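Local coordinates for charybdin (Charybdis maritima, PDB 2B7U), which is a plant member of the ribosome-inactivating protein family, with a mixed beta sheet packed against a largely helical region, at residues Y83-G87 / L145-T149; L120-Q126 / T151-R156; I128-N134 / I159-M164. All blocks are in the same frame, centred on the assembly; numbering follows the deposited sequence.

Contact 1 of 3, residues Y83-G87 / L145-T149; sequences YQMQG and LAVST
A methyl group of Leu145 sits over the face of the Tyr83 ring, and this CH-pi contact is the tight part of the junction between the end of strand 80-84 and the end of helix 135-147. Leu145 CD2 is 3.7 Å from the ring centroid, only 12° off the ring normal, so the branch rests almost exactly above the middle of the ring. Tyr83 CG stands between the backbone N and the carbonyl carbon (chi1 76°), which directs the ring at the helix. Its hydroxyl meets a water, Tyr83 OH to water 2.8 Å. The same water can donate to Leu145 O at 2.8 Å and to Ser148 O at 2.7 Å, though it has more acceptors in reach than protons. Thr69 and Val71 of strand 67-74, together with Leu158 of helix 151-170, close in around the ring.

Further along, the packing gives way to a more open side. The backbone of Gln86 bonds to the helix end, Gln86 N to Ala146 O 3.0 Å, nearly straight and on a lone pair of the carbonyl. Beside it, the Met85 chain bends at its last torsion (chi3 75°) and brings CE to 3.4 Å from Val147 O. Val147, Thr149 and Gly87 are exposed. The Gln86 amide lies beside the Ala146 methyl while OE1 accepts from Val68 N and NE2 donates to Gly66 O. The inner end thus combines a methyl-on-ring contact with a water-bridged polar rim, where Arg154 NE is a second donor to Ser148 O; at the outer end the Gln86 N-H serves Ala146 O.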
ATOM      1  N   TYR A  83      -4.041  -7.371 -10.989  1.00 12.84           N
ATOM      2  CA  TYR A  83      -2.761  -8.006 -11.286  1.00 12.42           C
ATOM      3  C   TYR A  83      -2.877  -8.839 -12.558  1.00 13.00           C
ATOM      4  O   TYR A  83      -3.977  -9.207 -12.997  1.00 13.59           O
ATOM      5  CB  TYR A  83      -2.267  -8.838 -10.109  1.00 13.23           C
ATOM      6  CG  TYR A  83      -2.992 -10.145  -9.983  1.00 12.36           C
ATOM      7  CD1 TYR A  83      -2.495 -11.311 -10.553  1.00 14.14           C
ATOM      8  CD2 TYR A  83      -4.203 -10.220  -9.292  1.00 13.64           C
ATOM      9  CE1 TYR A  83      -3.202 -12.511 -10.464  1.00 15.21           C
ATOM     10  CE2 TYR A  83      -4.911 -11.423  -9.192  1.00 14.67           C
ATOM     11  CZ  TYR A  83      -4.388 -12.560  -9.762  1.00 14.53           C
ATOM     12  OH  TYR A  83      -5.081 -13.750  -9.676  1.00 16.09           O
ATOM     13  N   GLN A  84      -1.717  -9.116 -13.140  1.00 13.88           N
ATOM     14  CA  GLN A  84      -1.648  -9.847 -14.397  1.00 14.72           C
ATOM     15  C   GLN A  84      -1.066 -11.245 -14.217  1.00 14.90           C
ATOM     16  O   GLN A  84       0.005 -11.400 -13.636  1.00 15.61           O
ATOM     17  CB  GLN A  84      -0.766  -9.097 -15.379  1.00 14.89           C
ATOM     18  CG  GLN A  84      -0.872  -9.648 -16.786  1.00 15.95           C
ATOM     19  CD  GLN A  84      -0.103  -8.865 -17.814  1.00 15.70           C
ATOM     20  OE1 GLN A  84      -0.573  -8.700 -18.954  1.00 20.87           O
ATOM     21  NE2 GLN A  84       1.077  -8.416 -17.454  1.00 15.77           N
ATOM     22  N   MET A  85      -1.749 -12.238 -14.783  1.00 15.54           N
ATOM     23  CA  MET A  85      -1.222 -13.610 -14.842  1.00 16.29           C
ATOM     24  C   MET A  85      -0.184 -13.732 -15.952  1.00 17.11           C
ATOM     25  O   MET A  85      -0.226 -12.985 -16.929  1.00 17.73           O
ATOM     26  CB  MET A  85      -2.349 -14.598 -15.071  1.00 17.15           C
ATOM     27  CG  MET A  85      -3.284 -14.705 -13.878  1.00 16.46           C
ATOM     28  SD  MET A  85      -4.642 -15.848 -14.082  1.00 20.04           S
ATOM     29  CE  MET A  85      -3.850 -17.450 -13.908  1.00 18.83           C
ATOM     30  N   GLN A  86       0.738 -14.689 -15.803  1.00 16.90           N
ATOM     31  CA  GLN A  86       1.901 -14.808 -16.682  1.00 18.09           C
ATOM     32  C   GLN A  86       1.620 -15.477 -18.022  1.00 19.57           C
ATOM     33  O   GLN A  86       2.169 -15.056 -19.037  1.00 21.72           O
ATOM     34  CB  GLN A  86       3.027 -15.567 -15.976  1.00 17.84           C
ATOM     35  CG  GLN A  86       4.321 -15.657 -16.762  1.00 17.07           C
ATOM     36  CD  GLN A  86       5.502 -16.021 -15.898  1.00 17.04           C
ATOM     37  OE1 GLN A  86       5.372 -16.192 -14.692  1.00 14.84           O
ATOM     38  NE2 GLN A  86       6.658 -16.170 -16.513  1.00 19.59           N
ATOM     39  N   GLY A  87       0.783 -16.506 -18.026  1.00 21.24           N
ATOM     40  CA  GLY A  87       0.591 -17.351 -19.206  1.00 23.67           C
ATOM     41  C   GLY A  87       0.051 -16.583 -20.392  1.00 25.12           C
ATOM     42  O   GLY A  87       0.713 -16.468 -21.432  1.00 27.93           O
ATOM     43  N   LEU A 145       0.447 -15.895  -7.853  1.00 14.58           N
ATOM     44  CA  LEU A 145      -0.204 -14.903  -8.686  1.00 15.36           C
ATOM     45  C   LEU A 145       0.072 -15.130 -10.173  1.00 15.20           C
ATOM     46  O   LEU A 145      -0.812 -14.913 -11.013  1.00 15.68           O
ATOM     47  CB  LEU A 145       0.170 -13.476  -8.229  1.00 15.32           C
ATOM     48  CG  LEU A 145      -0.456 -13.049  -6.892  1.00 16.56           C
ATOM     49  CD1 LEU A 145       0.194 -11.784  -6.387  1.00 16.72           C
ATOM     50  CD2 LEU A 145      -1.971 -12.897  -6.990  1.00 15.42           C
ATOM     51  N   ALA A 146       1.263 -15.629 -10.473  1.00 15.28           N
ATOM     52  CA  ALA A 146       1.635 -15.941 -11.858  1.00 15.29           C
ATOM     53  C   ALA A 146       0.650 -16.931 -12.517  1.00 15.48           C
ATOM     54  O   ALA A 146       0.335 -16.794 -13.698  1.00 15.27           O
ATOM     55  CB  ALA A 146       3.046 -16.491 -11.918  1.00 14.62           C
ATOM     56  N   VAL A 147       0.153 -17.907 -11.754  1.00 15.35           N
ATOM     57  CA  VAL A 147      -0.612 -19.030 -12.363  1.00 16.16           C
ATOM     58  C   VAL A 147      -1.895 -19.485 -11.691  1.00 16.71           C
ATOM     59  O   VAL A 147      -2.690 -20.187 -12.304  1.00 16.29           O
ATOM     60  CB  VAL A 147       0.290 -20.285 -12.510  1.00 17.23           C
ATOM     61  CG1 VAL A 147       1.533 -19.913 -13.288  1.00 18.26           C
ATOM     62  CG2 VAL A 147       0.622 -20.900 -11.144  1.00 17.29           C
ATOM     63  N   SER A 148      -2.102 -19.156 -10.421  1.00 16.55           N
ATOM     64  CA  SER A 148      -3.205 -19.800  -9.702  1.00 17.99           C
ATOM     65  C   SER A 148      -4.564 -19.265 -10.132  1.00 17.98           C
ATOM     66  O   SER A 148      -4.709 -18.085 -10.361  1.00 18.35           O
ATOM     67  CB  SER A 148      -3.040 -19.656  -8.198  1.00 18.97           C
ATOM     68  OG  SER A 148      -4.114 -20.328  -7.537  1.00 21.09           O
ATOM     69  N   THR A 149      -5.568 -20.143 -10.245  1.00 18.24           N
ATOM     70  CA  THR A 149      -6.954 -19.693 -10.453  1.00 19.66           C
ATOM     71  C   THR A 149      -7.811 -19.885  -9.196  1.00 20.16           C
ATOM     72  O   THR A 149      -9.037 -19.785  -9.248  1.00 21.73           O
ATOM     73  CB  THR A 149      -7.633 -20.420 -11.618  1.00 20.41           C
ATOM     74  OG1 THR A 149      -7.721 -21.818 -11.323  1.00 22.46           O
ATOM     75  CG2 THR A 149      -6.868 -20.199 -12.905  1.00 20.58           C
TER
HETATM   76  O   HOH W   1      -3.343 -15.798 -10.287  1.00 19.92           O

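Contact 2 of 3, residues L120-Q126 / T151-R156; sequences LAAAAQQ and TRDRAR
Ala123 and Ala124 meet Ala155 where helix 117-124 packs against the start of helix 151-170, in a steeply inclined, roughly antiparallel pair of helices (signed crossing angle -143° for the short segments) whose axes approach to 7.8 Å. The small side chains permit this closeness: the methyls of Ala123 and Ala155 touch, CB to CB 3.6 Å, and Ala155 CB also lies against the backbone of Ala124. Ala123 O receives a CA-H...O contact from Arg152 CA at 3.5 Å.

A Schellman motif ends helix 117-124, with Gln125 at positive phi as its C-prime residue, and the two glutamines that follow the helical turns both reach for arginines, in different ways. Gln125 crosses Arg152 at about a right angle and lays its carbonyl oxygen over one face of the guanidinium; although Gln125 OE1 is 2.9 Å from Arg152 NE, the angle is too poor for a hydrogen bond. Gln126 instead comes to the guanidinium edge of Arg156. With CG trans to the backbone N (chi1 -176°), the Gln126 chain runs out straight and carries its amide to the guanidinium, the two planes strongly inclined to each other. Gln126 NE2 has a weak bond to Asp130 O.

At this edge Arg156 NE donates to Gln126 OE1 over 3.0 Å, meeting the oxygen from above the carbonyl plane rather than on a lone pair, with a bent N-H...O angle of 146°.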
ATOM      1  N   LEU A 120     -10.380  -9.251   1.683  1.00 17.41           N
ATOM      2  CA  LEU A 120      -9.270 -10.137   1.304  1.00 16.98           C
ATOM      3  C   LEU A 120      -9.114 -11.280   2.277  1.00 16.34           C
ATOM      4  O   LEU A 120      -8.892 -12.404   1.856  1.00 16.03           O
ATOM      5  CB  LEU A 120      -7.947  -9.369   1.228  1.00 16.78           C
ATOM      6  CG  LEU A 120      -7.706  -8.512  -0.014  1.00 18.10           C
ATOM      7  CD1 LEU A 120      -6.534  -7.571   0.292  1.00 20.51           C
ATOM      8  CD2 LEU A 120      -7.454  -9.313  -1.282  1.00 19.02           C
ATOM      9  N   ALA A 121      -9.200 -10.988   3.576  1.00 16.68           N
ATOM     10  CA  ALA A 121      -9.100 -12.040   4.592  1.00 16.79           C
ATOM     11  C   ALA A 121     -10.214 -13.078   4.452  1.00 16.39           C
ATOM     12  O   ALA A 121      -9.970 -14.261   4.596  1.00 16.71           O
ATOM     13  CB  ALA A 121      -9.124 -11.418   6.002  1.00 17.77           C
ATOM     14  N   ALA A 122     -11.432 -12.627   4.168  1.00 16.39           N
ATOM     15  CA  ALA A 122     -12.546 -13.564   3.954  1.00 16.61           C
ATOM     16  C   ALA A 122     -12.312 -14.443   2.737  1.00 16.33           C
ATOM     17  O   ALA A 122     -12.565 -15.631   2.788  1.00 17.30           O
ATOM     18  CB  ALA A 122     -13.844 -12.813   3.810  1.00 16.80           C
ATOM     19  N   ALA A 123     -11.844 -13.841   1.641  1.00 15.94           N
ATOM     20  CA  ALA A 123     -11.532 -14.604   0.426  1.00 15.96           C
ATOM     21  C   ALA A 123     -10.356 -15.545   0.664  1.00 16.22           C
ATOM     22  O   ALA A 123     -10.344 -16.677   0.193  1.00 16.87           O
ATOM     23  CB  ALA A 123     -11.239 -13.666  -0.740  1.00 16.37           C
ATOM     24  N   ALA A 124      -9.362 -15.069   1.411  1.00 16.11           N
ATOM     25  CA  ALA A 124      -8.216 -15.899   1.768  1.00 16.44           C
ATOM     26  C   ALA A 124      -8.553 -16.966   2.806  1.00 17.77           C
ATOM     27  O   ALA A 124      -7.807 -17.939   2.977  1.00 18.30           O
ATOM     28  CB  ALA A 124      -7.087 -15.028   2.283  1.00 16.71           C
ATOM     29  N   GLN A 125      -9.696 -16.801   3.461  1.00 18.88           N
ATOM     30  CA  GLN A 125     -10.109 -17.629   4.596  1.00 20.48           C
ATOM     31  C   GLN A 125      -8.976 -17.714   5.625  1.00 20.99           C
ATOM     32  O   GLN A 125      -8.706 -18.779   6.192  1.00 22.18           O
ATOM     33  CB  GLN A 125     -10.600 -18.997   4.119  1.00 20.21           C
ATOM     34  CG  GLN A 125     -11.709 -18.858   3.078  1.00 20.22           C
ATOM     35  CD  GLN A 125     -12.210 -20.180   2.530  1.00 22.08           C
ATOM     36  OE1 GLN A 125     -11.771 -21.249   2.959  1.00 24.11           O
ATOM     37  NE2 GLN A 125     -13.148 -20.108   1.582  1.00 24.05           N
ATOM     38  N   GLN A 126      -8.328 -16.569   5.850  1.00 22.64           N
ATOM     39  CA  GLN A 126      -7.157 -16.488   6.718  1.00 23.83           C
ATOM     40  C   GLN A 126      -6.975 -15.044   7.156  1.00 24.29           C
ATOM     41  O   GLN A 126      -7.135 -14.139   6.344  1.00 22.99           O
ATOM     42  CB  GLN A 126      -5.905 -16.962   5.979  1.00 24.40           C
ATOM     43  CG  GLN A 126      -4.654 -16.998   6.865  1.00 24.94           C
ATOM     44  CD  GLN A 126      -3.513 -17.818   6.280  1.00 25.52           C
ATOM     45  OE1 GLN A 126      -3.542 -18.223   5.119  1.00 29.46           O
ATOM     46  NE2 GLN A 126      -2.496 -18.069   7.091  1.00 26.97           N
ATOM     47  N   THR A 151      -9.211 -18.899  -5.630  1.00 19.23           N
ATOM     48  CA  THR A 151      -9.520 -17.666  -4.915  1.00 19.31           C
ATOM     49  C   THR A 151      -8.694 -17.475  -3.662  1.00 18.89           C
ATOM     50  O   THR A 151      -8.175 -16.381  -3.436  1.00 18.34           O
ATOM     51  CB  THR A 151     -11.013 -17.595  -4.557  1.00 19.66           C
ATOM     52  OG1 THR A 151     -11.763 -17.566  -5.774  1.00 23.11           O
ATOM     53  CG2 THR A 151     -11.338 -16.354  -3.740  1.00 20.13           C
ATOM     54  N   ARG A 152      -8.603 -18.501  -2.815  1.00 19.46           N
ATOM     55  CA  ARG A 152      -7.798 -18.411  -1.571  1.00 20.20           C
ATOM     56  C   ARG A 152      -6.342 -18.034  -1.842  1.00 19.90           C
ATOM     57  O   ARG A 152      -5.803 -17.136  -1.185  1.00 18.06           O
ATOM     58  CB  ARG A 152      -7.780 -19.727  -0.796  1.00 22.19           C
ATOM     59  CG  ARG A 152      -9.001 -20.055  -0.004  1.00 25.66           C
ATOM     60  CD  ARG A 152      -8.582 -20.873   1.219  1.00 31.68           C
ATOM     61  NE  ARG A 152      -9.428 -22.032   1.441  1.00 35.96           N
ATOM     62  CZ  ARG A 152      -9.133 -23.022   2.285  1.00 37.69           C
ATOM     63  NH1 ARG A 152      -7.998 -22.999   2.996  1.00 39.14           N
ATOM     64  NH2 ARG A 152      -9.972 -24.044   2.423  1.00 37.73           N
ATOM     65  N   ASP A 153      -5.709 -18.750  -2.783  1.00 19.01           N
ATOM     66  CA  ASP A 153      -4.305 -18.525  -3.136  1.00 19.55           C
ATOM     67  C   ASP A 153      -4.120 -17.091  -3.633  1.00 17.57           C
ATOM     68  O   ASP A 153      -3.136 -16.413  -3.284  1.00 17.63           O
ATOM     69  CB  ASP A 153      -3.858 -19.432  -4.283  1.00 20.45           C
ATOM     70  CG  ASP A 153      -3.644 -20.894  -3.886  1.00 24.60           C
ATOM     71  OD1 ASP A 153      -3.575 -21.217  -2.699  1.00 30.00           O
ATOM     72  OD2 ASP A 153      -3.512 -21.728  -4.819  1.00 31.64           O
ATOM     73  N   ARG A 154      -5.056 -16.629  -4.465  1.00 16.42           N
ATOM     74  CA  ARG A 154      -4.948 -15.281  -5.027  1.00 15.49           C
ATOM     75  C   ARG A 154      -5.067 -14.233  -3.935  1.00 15.27           C
ATOM     76  O   ARG A 154      -4.237 -13.314  -3.841  1.00 15.04           O
ATOM     77  CB  ARG A 154      -6.020 -15.028  -6.075  1.00 15.44           C
ATOM     78  CG  ARG A 154      -5.873 -15.875  -7.328  1.00 15.69           C
ATOM     79  CD  ARG A 154      -7.125 -15.740  -8.190  1.00 15.31           C
ATOM     80  NE  ARG A 154      -6.859 -16.144  -9.573  1.00 15.63           N
ATOM     81  CZ  ARG A 154      -7.709 -16.009 -10.588  1.00 15.32           C
ATOM     82  NH1 ARG A 154      -8.951 -15.585 -10.404  1.00 15.09           N
ATOM     83  NH2 ARG A 154      -7.307 -16.317 -11.816  1.00 16.74           N
ATOM     84  N   ALA A 155      -6.086 -14.377  -3.101  1.00 15.15           N
ATOM     85  CA  ALA A 155      -6.336 -13.394  -2.042  1.00 14.94           C
ATOM     86  C   ALA A 155      -5.190 -13.372  -1.023  1.00 15.43           C
ATOM     87  O   ALA A 155      -4.722 -12.295  -0.604  1.00 15.10           O
ATOM     88  CB  ALA A 155      -7.645 -13.678  -1.366  1.00 15.23           C
ATOM     89  N   ARG A 156      -4.689 -14.541  -0.638  1.00 16.01           N
ATOM     90  CA  ARG A 156      -3.603 -14.589   0.332  1.00 16.80           C
ATOM     91  C   ARG A 156      -2.375 -13.892  -0.226  1.00 15.00           C
ATOM     92  O   ARG A 156      -1.687 -13.115   0.447  1.00 15.42           O
ATOM     93  CB  ARG A 156      -3.246 -16.024   0.700  1.00 16.74           C
ATOM     94  CG  ARG A 156      -2.206 -16.104   1.819  1.00 19.97           C
ATOM     95  CD  ARG A 156      -1.811 -17.549   2.103  1.00 22.39           C
ATOM     96  NE  ARG A 156      -1.141 -17.686   3.396  1.00 28.08           N
ATOM     97  CZ  ARG A 156       0.113 -17.313   3.636  1.00 30.99           C
ATOM     98  NH1 ARG A 156       0.642 -17.471   4.858  1.00 30.27           N
ATOM     99  NH2 ARG A 156       0.840 -16.785   2.657  1.00 34.16           N
TER

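Contact 3 of 3, residues I128-N134 / I159-M164; sequences ILDISYN and IVVSQM
Ile128 and Ile131 both bring their delta methyls to Ile159, and these apolar contacts make up one part of a buried interface between the 128-134 loop and helix 151-170. Ile159 CD1 is 3.7 Å from Ile128 CD1. Ile131 CD1 also touches this Ile159 methyl, 3.7 Å away, its side chain running at about a right angle to that of Ile159. Next along the helix, Val160 CG2 meets Ile131 CG2 at 3.7 Å.

The aromatic contacts centre on Tyr133, whose ring lies against the helix. Val160 CA is at the ring edge, near its plane, with Tyr133 CE2 3.9 Å away, while Gln163 CG comes to 3.6 Å from the same CE2. Gln163 CB also rests against CE2, the chain crossing the ring obliquely, and the bend at chi2 (-73°) leads its amide off to Glu199. Met164, bent at chi3 (75°), folds its thioether end over the backbone beyond the ring, and the packing is tight there, Met164 CE to Tyr133 O 3.1 Å.

The hydroxyl of Tyr133 finds its polar partner within its own segment. Tyr133 OH donates to Ile128 O at 2.7 Å, closing the loop on itself and anchoring the far end of the ring to the loop backbone; the hydroxyl also touches Ile159 CG2.

The loop joins helix 117-124 to helix 135-147, and Asn134 caps the latter through Ala137 N. It lies among helix 117-124, whose Tyr117 and Ala121 touch Ile128, helix 172-180, whose Phe178 meets the Tyr133 ring, helix 192-199, reached through Gln195, and helix 151-170, which itself meets Tyr117 and Glu199 through Gln163.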
ATOM      1  N   ILE A 128      -5.180 -11.538   8.444  1.00 25.01           N
ATOM      2  CA  ILE A 128      -3.981 -10.779   8.066  1.00 25.67           C
ATOM      3  C   ILE A 128      -2.837 -11.050   9.047  1.00 25.46           C
ATOM      4  O   ILE A 128      -1.685 -11.192   8.639  1.00 26.37           O
ATOM      5  CB  ILE A 128      -4.276  -9.243   7.945  1.00 25.88           C
ATOM      6  CG1 ILE A 128      -4.621  -8.872   6.501  1.00 28.00           C
ATOM      7  CG2 ILE A 128      -3.079  -8.372   8.327  1.00 26.90           C
ATOM      8  CD1 ILE A 128      -5.758  -9.613   5.938  1.00 28.34           C
ATOM      9  N   LEU A 129      -3.166 -11.153  10.328  1.00 25.66           N
ATOM     10  CA  LEU A 129      -2.164 -11.366  11.361  1.00 26.05           C
ATOM     11  C   LEU A 129      -1.624 -12.797  11.419  1.00 26.37           C
ATOM     12  O   LEU A 129      -0.657 -13.044  12.140  1.00 26.47           O
ATOM     13  CB  LEU A 129      -2.717 -10.952  12.732  1.00 26.07           C
ATOM     14  CG  LEU A 129      -3.062  -9.464  12.877  1.00 28.12           C
ATOM     15  CD1 LEU A 129      -3.566  -9.161  14.285  1.00 29.95           C
ATOM     16  CD2 LEU A 129      -1.879  -8.543  12.539  1.00 27.91           C
ATOM     17  N   ASP A 130      -2.220 -13.723  10.661  1.00 25.75           N
ATOM     18  CA  ASP A 130      -1.814 -15.130  10.695  1.00 26.74           C
ATOM     19  C   ASP A 130      -1.053 -15.522   9.433  1.00 25.62           C
ATOM     20  O   ASP A 130      -0.749 -16.703   9.212  1.00 27.15           O
ATOM     21  CB  ASP A 130      -3.042 -16.028  10.890  1.00 27.37           C
ATOM     22  CG  ASP A 130      -3.595 -15.972  12.319  1.00 31.74           C
ATOM     23  OD1 ASP A 130      -2.828 -15.694  13.276  1.00 34.97           O
ATOM     24  OD2 ASP A 130      -4.813 -16.224  12.496  1.00 36.75           O
ATOM     25  N   ILE A 131      -0.757 -14.526   8.604  1.00 24.25           N
ATOM     26  CA  ILE A 131      -0.040 -14.715   7.353  1.00 23.15           C
ATOM     27  C   ILE A 131       1.416 -14.304   7.542  1.00 23.09           C
ATOM     28  O   ILE A 131       1.713 -13.354   8.270  1.00 23.48           O
ATOM     29  CB  ILE A 131      -0.715 -13.876   6.238  1.00 22.76           C
ATOM     30  CG1 ILE A 131      -2.084 -14.475   5.905  1.00 22.66           C
ATOM     31  CG2 ILE A 131       0.163 -13.777   4.985  1.00 22.53           C
ATOM     32  CD1 ILE A 131      -2.937 -13.628   5.009  1.00 22.12           C
ATOM     33  N   SER A 132       2.328 -15.006   6.874  1.00 22.19           N
ATOM     34  CA  SER A 132       3.747 -14.702   7.013  1.00 22.17           C
ATOM     35  C   SER A 132       4.189 -13.735   5.942  1.00 21.61           C
ATOM     36  O   SER A 132       3.737 -13.827   4.798  1.00 20.99           O
ATOM     37  CB  SER A 132       4.597 -15.976   6.926  1.00 22.81           C
ATOM     38  OG  SER A 132       5.976 -15.640   7.037  1.00 25.28           O
ATOM     39  N   TYR A 133       5.083 -12.807   6.318  1.00 20.37           N
ATOM     40  CA  TYR A 133       5.526 -11.728   5.431  1.00 20.52           C
ATOM     41  C   TYR A 133       7.039 -11.660   5.303  1.00 21.03           C
ATOM     42  O   TYR A 133       7.640 -10.597   5.430  1.00 24.15           O
ATOM     43  CB  TYR A 133       5.013 -10.390   5.937  1.00 19.60           C
ATOM     44  CG  TYR A 133       3.526 -10.354   6.075  1.00 18.79           C
ATOM     45  CD1 TYR A 133       2.917 -10.322   7.322  1.00 19.30           C
ATOM     46  CD2 TYR A 133       2.718 -10.324   4.961  1.00 16.90           C
ATOM     47  CE1 TYR A 133       1.544 -10.281   7.428  1.00 18.21           C
ATOM     48  CE2 TYR A 133       1.355 -10.273   5.066  1.00 16.92           C
ATOM     49  CZ  TYR A 133       0.768 -10.243   6.304  1.00 16.97           C
ATOM     50  OH  TYR A 133      -0.595 -10.217   6.396  1.00 16.63           O
ATOM     51  N   ASN A 134       7.668 -12.804   5.095  1.00 20.43           N
ATOM     52  CA  ASN A 134       9.106 -12.821   4.883  1.00 19.63           C
ATOM     53  C   ASN A 134       9.417 -13.029   3.390  1.00 18.50           C
ATOM     54  O   ASN A 134       8.518 -13.048   2.547  1.00 17.49           O
ATOM     55  CB  ASN A 134       9.781 -13.844   5.797  1.00 20.59           C
ATOM     56  CG  ASN A 134       9.358 -15.261   5.525  1.00 20.92           C
ATOM     57  OD1 ASN A 134       8.627 -15.544   4.575  1.00 20.42           O
ATOM     58  ND2 ASN A 134       9.842 -16.182   6.358  1.00 26.00           N
ATOM     59  N   ILE A 159      -2.688 -10.175  -0.217  1.00 14.01           N
ATOM     60  CA  ILE A 159      -2.433  -9.651   1.117  1.00 13.53           C
ATOM     61  C   ILE A 159      -0.923  -9.466   1.336  1.00 13.62           C
ATOM     62  O   ILE A 159      -0.478  -8.432   1.824  1.00 14.05           O
ATOM     63  CB  ILE A 159      -3.012 -10.553   2.221  1.00 13.80           C
ATOM     64  CG1 ILE A 159      -4.527 -10.558   2.135  1.00 13.73           C
ATOM     65  CG2 ILE A 159      -2.561 -10.081   3.575  1.00 14.63           C
ATOM     66  CD1 ILE A 159      -5.198 -11.640   2.890  1.00 14.74           C
ATOM     67  N   VAL A 160      -0.141 -10.479   0.970  1.00 13.27           N
ATOM     68  CA  VAL A 160       1.295 -10.379   1.155  1.00 12.99           C
ATOM     69  C   VAL A 160       1.869  -9.199   0.352  1.00 13.04           C
ATOM     70  O   VAL A 160       2.653  -8.391   0.868  1.00 13.01           O
ATOM     71  CB  VAL A 160       1.996 -11.719   0.773  1.00 13.45           C
ATOM     72  CG1 VAL A 160       3.482 -11.546   0.739  1.00 13.82           C
ATOM     73  CG2 VAL A 160       1.600 -12.795   1.766  1.00 13.87           C
ATOM     74  N   VAL A 161       1.476  -9.072  -0.915  1.00 13.91           N
ATOM     75  CA  VAL A 161       1.959  -7.959  -1.712  1.00 14.59           C
ATOM     76  C   VAL A 161       1.494  -6.604  -1.143  1.00 14.64           C
ATOM     77  O   VAL A 161       2.283  -5.653  -1.003  1.00 14.70           O
ATOM     78  CB  VAL A 161       1.520  -8.109  -3.169  1.00 14.90           C
ATOM     79  CG1 VAL A 161       1.792  -6.824  -3.938  1.00 17.07           C
ATOM     80  CG2 VAL A 161       2.192  -9.326  -3.805  1.00 16.08           C
ATOM     81  N   SER A 162       0.231  -6.503  -0.777  1.00 13.82           N
ATOM     82  CA  SER A 162      -0.290  -5.261  -0.197  1.00 14.03           C
ATOM     83  C   SER A 162       0.471  -4.884   1.070  1.00 13.45           C
ATOM     84  O   SER A 162       0.808  -3.705   1.257  1.00 14.38           O
ATOM     85  CB  SER A 162      -1.776  -5.390   0.093  1.00 15.55           C
ATOM     86  OG  SER A 162      -2.310  -4.133   0.498  1.00 19.65           O
ATOM     87  N   GLN A 163       0.719  -5.843   1.962  1.00 12.39           N
ATOM     88  CA  GLN A 163       1.411  -5.552   3.203  1.00 12.59           C
ATOM     89  C   GLN A 163       2.849  -5.152   2.937  1.00 12.29           C
ATOM     90  O   GLN A 163       3.335  -4.121   3.418  1.00 12.60           O
ATOM     91  CB  GLN A 163       1.349  -6.728   4.155  1.00 12.42           C
ATOM     92  CG  GLN A 163      -0.020  -7.001   4.725  1.00 14.17           C
ATOM     93  CD  GLN A 163      -0.419  -5.970   5.740  1.00 14.49           C
ATOM     94  OE1 GLN A 163       0.433  -5.375   6.402  1.00 14.39           O
ATOM     95  NE2 GLN A 163      -1.730  -5.713   5.856  1.00 17.23           N
ATOM     96  N   MET A 164       3.550  -5.944   2.145  1.00 12.69           N
ATOM     97  CA  MET A 164       4.975  -5.710   1.991  1.00 13.26           C
ATOM     98  C   MET A 164       5.363  -4.584   1.064  1.00 13.04           C
ATOM     99  O   MET A 164       6.512  -4.121   1.111  1.00 14.20           O
ATOM    100  CB  MET A 164       5.678  -7.016   1.580  1.00 12.47           C
ATOM    101  CG  MET A 164       5.484  -8.087   2.598  1.00 12.44           C
ATOM    102  SD  MET A 164       6.384  -9.638   2.264  1.00 16.47           S
ATOM    103  CE  MET A 164       8.057  -9.155   2.689  1.00 18.39           C
TER

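Overall arrangement
Contacts 2 and 3 share helix 151-170, and contact 1 adjoins its beginning. The first turns of the helix serve contact 2 and its middle serves contact 3, whose centres lie about 11 Å apart; Leu120 CB of contact 2 packs on Ile159 CG1 of contact 3. Contact 1, its centre about 15 Å from that of contact 2 and 18 Å from that of contact 3, attaches strand 80-84 of the mixed sheet to the end of helix 135-147. There Arg154 and Asp153 probably hydrogen-bond to Ser148. Along the chain, 83-87 comes first, then 120-126, 128-134, 145-149, 151-156 and 159-164, so the contacts interleave. Together they join the sheet to the helical part of the ribosome-inactivating protein fold.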